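Local atomic coordinates of 3-oxoacyl-[acyl-carrier protein] synthase (Thermus thermophilus, PDB entry 1UB7), a protein that probably catalyses the first condensation of fatty acid synthesis, condensing the acetyl group of acetyl-CoA with malonyl-ACP to give 3-oxobutanoyl-ACP, CO2 and CoA. Residues 113-125 against 164-178. Numbering follows the deposited sequence.
Sequences WIYALAQAHALVE and VGKVREGYGFRSFVL
Helix 113-125 runs obliquely against strand 172-178, their N-to-C directions 130° apart and the axes 9.5 Å apart; no hydrogen bond joins the two segments, and the contact is van der Waals apart from one long ion pair. Phe-176 lays one ring face over the helix backbone: Ala-118 CA sits 3.7 Å from the ring centroid, 22° off its normal, a CH-pi contact. With chi1 at -73°, CG anti to the carbonyl carbon, the ring also brings Phe-176 CE2 3.7 Å from His-121 CG, over a face of the imidazole. That imidazole is anchored elsewhere, ND1 bonding to Ser-2 OG. Cutting Phe-176 back to an alanine would probably open a gap above Ala-118 and leave one imidazole face without its aromatic neighbour. Two residues along the strand, Leu-178 forks, CD2 lying 3.8 Å from Tyr-115 CD1 and CD1 against Ala-118 CB. On strand 164-165, Val-164 meets Ala-120 CB through its CB at 3.9 Å, and its CG2 meets Leu-117 CD2. At the C-terminal end of the helix segment a long salt bridge joins Glu-125 OE1 to Lys-166 NZ (3.8 Å); Glu-125 OE2 bonds to Ser-2 N. Since strands 158-165 and 172-180 belong to different sheets, the helix is packed between both, as in the layered alpha-beta-alpha-beta-alpha thiolase fold.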
# COMPACT_ATOMS: atom_id res chain seq x y z
N TRP A 113 -3.54 -7.48 5.99
CA TRP A 113 -4.97 -7.66 5.79
C TRP A 113 -5.81 -6.95 6.84
O TRP A 113 -6.84 -6.34 6.51
CB TRP A 113 -5.33 -9.14 5.77
CG TRP A 113 -6.72 -9.37 5.22
CD1 TRP A 113 -7.12 -9.16 3.95
CD2 TRP A 113 -7.86 -9.85 5.94
NE1 TRP A 113 -8.45 -9.48 3.81
CE2 TRP A 113 -8.93 -9.92 5.02
CE3 TRP A 113 -8.09 -10.24 7.27
CZ2 TRP A 113 -10.21 -10.36 5.38
CZ3 TRP A 113 -9.36 -10.67 7.63
CH2 TRP A 113 -10.40 -10.73 6.68
N ILE A 114 -5.38 -7.04 8.10
CA ILE A 114 -6.10 -6.36 9.18
C ILE A 114 -5.93 -4.85 8.97
O ILE A 114 -6.85 -4.07 9.24
CB ILE A 114 -5.56 -6.75 10.56
CG1 ILE A 114 -5.69 -8.26 10.76
CG2 ILE A 114 -6.35 -6.05 11.63
CD1 ILE A 114 -5.17 -8.73 12.11
N TYR A 115 -4.73 -4.46 8.52
CA TYR A 115 -4.44 -3.07 8.20
C TYR A 115 -5.45 -2.64 7.12
O TYR A 115 -6.07 -1.58 7.22
CB TYR A 115 -3.01 -2.95 7.65
CG TYR A 115 -2.01 -2.46 8.66
CD1 TYR A 115 -1.85 -3.10 9.89
CD2 TYR A 115 -1.23 -1.33 8.39
CE1 TYR A 115 -0.93 -2.63 10.84
CE2 TYR A 115 -0.31 -0.85 9.33
CZ TYR A 115 -0.17 -1.50 10.55
OH TYR A 115 0.74 -1.05 11.47
N ALA A 116 -5.62 -3.49 6.11
CA ALA A 116 -6.57 -3.18 5.03
C ALA A 116 -8.02 -3.08 5.52
O ALA A 116 -8.81 -2.29 5.00
CB ALA A 116 -6.48 -4.23 3.92
N LEU A 117 -8.37 -3.89 6.51
CA LEU A 117 -9.72 -3.88 7.05
C LEU A 117 -9.95 -2.55 7.74
O LEU A 117 -11.02 -1.94 7.59
CB LEU A 117 -9.95 -5.04 8.04
CG LEU A 117 -9.96 -6.48 7.47
CD1 LEU A 117 -10.10 -7.49 8.59
CD2 LEU A 117 -11.12 -6.64 6.47
N ALA A 118 -8.94 -2.09 8.48
CA ALA A 118 -9.04 -0.83 9.19
C ALA A 118 -9.15 0.29 8.16
O ALA A 118 -10.01 1.18 8.29
CB ALA A 118 -7.81 -0.62 10.06
N GLN A 119 -8.32 0.24 7.14
CA GLN A 119 -8.38 1.26 6.09
C GLN A 119 -9.72 1.25 5.37
O GLN A 119 -10.27 2.30 5.01
CB GLN A 119 -7.24 1.07 5.08
CG GLN A 119 -6.05 1.98 5.31
CD GLN A 119 -6.36 3.47 5.07
OE1 GLN A 119 -5.55 4.32 5.43
NE2 GLN A 119 -7.51 3.78 4.44
N ALA A 120 -10.25 0.04 5.15
CA ALA A 120 -11.53 -0.11 4.48
C ALA A 120 -12.61 0.51 5.35
O ALA A 120 -13.47 1.25 4.86
CB ALA A 120 -11.82 -1.55 4.24
N HIS A 121 -12.54 0.21 6.64
CA HIS A 121 -13.47 0.75 7.62
C HIS A 121 -13.49 2.29 7.53
O HIS A 121 -14.56 2.91 7.40
CB HIS A 121 -13.05 0.31 9.02
CG HIS A 121 -13.79 1.00 10.13
ND1 HIS A 121 -15.10 0.71 10.45
CD2 HIS A 121 -13.41 1.99 10.97
CE1 HIS A 121 -15.49 1.49 11.45
NE2 HIS A 121 -14.48 2.28 11.78
N ALA A 122 -12.31 2.90 7.58
CA ALA A 122 -12.18 4.36 7.53
C ALA A 122 -12.80 4.91 6.26
O ALA A 122 -13.54 5.90 6.30
CB ALA A 122 -10.73 4.75 7.60
N LEU A 123 -12.49 4.28 5.13
CA LEU A 123 -13.05 4.69 3.84
C LEU A 123 -14.58 4.67 3.85
O LEU A 123 -15.23 5.63 3.41
CB LEU A 123 -12.56 3.76 2.72
CG LEU A 123 -11.08 3.77 2.37
CD1 LEU A 123 -10.83 2.81 1.18
CD2 LEU A 123 -10.63 5.19 2.01
N VAL A 124 -15.17 3.58 4.34
CA VAL A 124 -16.63 3.47 4.40
C VAL A 124 -17.22 4.52 5.37
O VAL A 124 -18.19 5.20 5.04
CB VAL A 124 -17.07 2.07 4.86
CG1 VAL A 124 -18.59 2.03 5.04
CG2 VAL A 124 -16.63 1.03 3.85
N GLU A 125 -16.63 4.63 6.55
CA GLU A 125 -17.08 5.56 7.56
C GLU A 125 -16.92 7.02 7.17
O GLU A 125 -17.76 7.84 7.55
CB GLU A 125 -16.35 5.30 8.88
CG GLU A 125 -16.66 3.94 9.52
CD GLU A 125 -18.14 3.75 9.77
OE1 GLU A 125 -18.75 4.66 10.35
OE2 GLU A 125 -18.70 2.69 9.38
N VAL A 164 -16.03 -4.99 2.78
CA VAL A 164 -16.36 -4.23 3.98
C VAL A 164 -17.41 -3.18 3.61
O VAL A 164 -17.29 -2.49 2.59
CB VAL A 164 -15.10 -3.56 4.58
CG1 VAL A 164 -15.47 -2.68 5.74
CG2 VAL A 164 -14.11 -4.63 5.03
N GLY A 165 -18.46 -3.08 4.43
CA GLY A 165 -19.52 -2.12 4.17
C GLY A 165 -20.38 -1.84 5.39
O GLY A 165 -20.14 -2.39 6.47
N LYS A 166 -21.38 -0.97 5.24
CA LYS A 166 -22.26 -0.65 6.37
C LYS A 166 -23.04 -1.89 6.78
O LYS A 166 -23.57 -2.60 5.93
CB LYS A 166 -23.26 0.45 5.99
CG LYS A 166 -22.65 1.82 5.72
CD LYS A 166 -22.24 2.57 6.99
CE LYS A 166 -21.85 4.01 6.67
NZ LYS A 166 -21.63 4.86 7.88
N VAL A 167 -23.09 -2.16 8.09
CA VAL A 167 -23.85 -3.31 8.60
C VAL A 167 -24.89 -2.81 9.61
O VAL A 167 -24.82 -1.68 10.11
CB VAL A 167 -22.95 -4.37 9.28
CG1 VAL A 167 -22.14 -5.09 8.24
CG2 VAL A 167 -22.05 -3.72 10.32
N ARG A 168 -25.87 -3.66 9.91
CA ARG A 168 -26.92 -3.29 10.85
C ARG A 168 -26.43 -2.83 12.22
O ARG A 168 -25.32 -3.19 12.67
CB ARG A 168 -27.93 -4.44 11.00
CG ARG A 168 -29.00 -4.43 9.91
CD ARG A 168 -30.01 -5.58 10.01
NE ARG A 168 -29.45 -6.86 9.55
CZ ARG A 168 -28.98 -7.81 10.36
NH1 ARG A 168 -29.00 -7.64 11.68
NH2 ARG A 168 -28.49 -8.92 9.85
N GLU A 169 -27.25 -2.00 12.85
CA GLU A 169 -26.97 -1.46 14.17
C GLU A 169 -26.61 -2.61 15.11
O GLU A 169 -27.34 -3.59 15.20
CB GLU A 169 -28.22 -0.73 14.69
CG GLU A 169 -28.07 -0.12 16.07
CD GLU A 169 -27.06 1.01 16.09
OE1 GLU A 169 -27.30 2.03 15.41
OE2 GLU A 169 -26.04 0.88 16.79
N GLY A 170 -25.47 -2.48 15.79
CA GLY A 170 -25.05 -3.54 16.70
C GLY A 170 -23.97 -4.47 16.16
O GLY A 170 -23.28 -5.14 16.94
N TYR A 171 -23.81 -4.52 14.84
CA TYR A 171 -22.80 -5.39 14.24
C TYR A 171 -21.65 -4.61 13.61
O TYR A 171 -21.74 -3.39 13.42
CB TYR A 171 -23.42 -6.27 13.15
CG TYR A 171 -24.61 -7.06 13.61
CD1 TYR A 171 -25.87 -6.47 13.72
CD2 TYR A 171 -24.48 -8.40 13.98
CE1 TYR A 171 -26.97 -7.19 14.19
CE2 TYR A 171 -25.57 -9.13 14.45
CZ TYR A 171 -26.81 -8.51 14.55
OH TYR A 171 -27.89 -9.23 15.02
N GLY A 172 -20.58 -5.33 13.29
CA GLY A 172 -19.45 -4.70 12.65
C GLY A 172 -18.21 -4.54 13.50
O GLY A 172 -18.07 -5.14 14.57
N PHE A 173 -17.29 -3.72 13.00
CA PHE A 173 -16.04 -3.47 13.69
C PHE A 173 -16.23 -2.65 14.97
O PHE A 173 -16.92 -1.62 14.98
CB PHE A 173 -15.08 -2.78 12.73
CG PHE A 173 -14.51 -3.71 11.70
CD1 PHE A 173 -13.62 -4.73 12.08
CD2 PHE A 173 -14.86 -3.59 10.36
CE1 PHE A 173 -13.10 -5.61 11.13
CE2 PHE A 173 -14.35 -4.47 9.40
CZ PHE A 173 -13.47 -5.48 9.79
N ARG A 174 -15.62 -3.11 16.06
CA ARG A 174 -15.74 -2.43 17.33
C ARG A 174 -14.44 -1.77 17.75
O ARG A 174 -14.44 -0.81 18.51
CB ARG A 174 -16.21 -3.40 18.41
CG ARG A 174 -17.54 -4.05 18.09
CD ARG A 174 -18.11 -4.79 19.28
NE ARG A 174 -18.38 -3.88 20.38
CZ ARG A 174 -18.99 -4.23 21.51
NH1 ARG A 174 -19.39 -5.48 21.68
NH2 ARG A 174 -19.19 -3.33 22.46
N SER A 175 -13.33 -2.28 17.24
CA SER A 175 -12.03 -1.71 17.57
C SER A 175 -10.93 -2.18 16.64
O SER A 175 -11.08 -3.19 15.93
CB SER A 175 -11.64 -2.07 19.00
OG SER A 175 -11.44 -3.47 19.12
N PHE A 176 -9.83 -1.45 16.66
CA PHE A 176 -8.65 -1.75 15.87
C PHE A 176 -7.45 -1.30 16.70
O PHE A 176 -7.47 -0.24 17.32
CB PHE A 176 -8.61 -0.95 14.55
CG PHE A 176 -9.59 -1.41 13.49
CD1 PHE A 176 -9.31 -2.54 12.72
CD2 PHE A 176 -10.77 -0.69 13.26
CE1 PHE A 176 -10.21 -2.96 11.72
CE2 PHE A 176 -11.68 -1.09 12.26
CZ PHE A 176 -11.40 -2.23 11.49
N VAL A 177 -6.42 -2.13 16.72
CA VAL A 177 -5.18 -1.80 17.39
C VAL A 177 -4.17 -2.09 16.30
O VAL A 177 -4.07 -3.23 15.83
CB VAL A 177 -4.93 -2.69 18.63
CG1 VAL A 177 -3.51 -2.49 19.15
CG2 VAL A 177 -5.94 -2.34 19.72
N LEU A 178 -3.45 -1.06 15.87
CA LEU A 178 -2.46 -1.20 14.81
C LEU A 178 -1.15 -0.57 15.23
O LEU A 178 -1.13 0.46 15.90
CB LEU A 178 -2.95 -0.49 13.53
CG LEU A 178 -4.35 -0.73 12.96
CD1 LEU A 178 -4.54 0.23 11.81
CD2 LEU A 178 -4.54 -2.18 12.48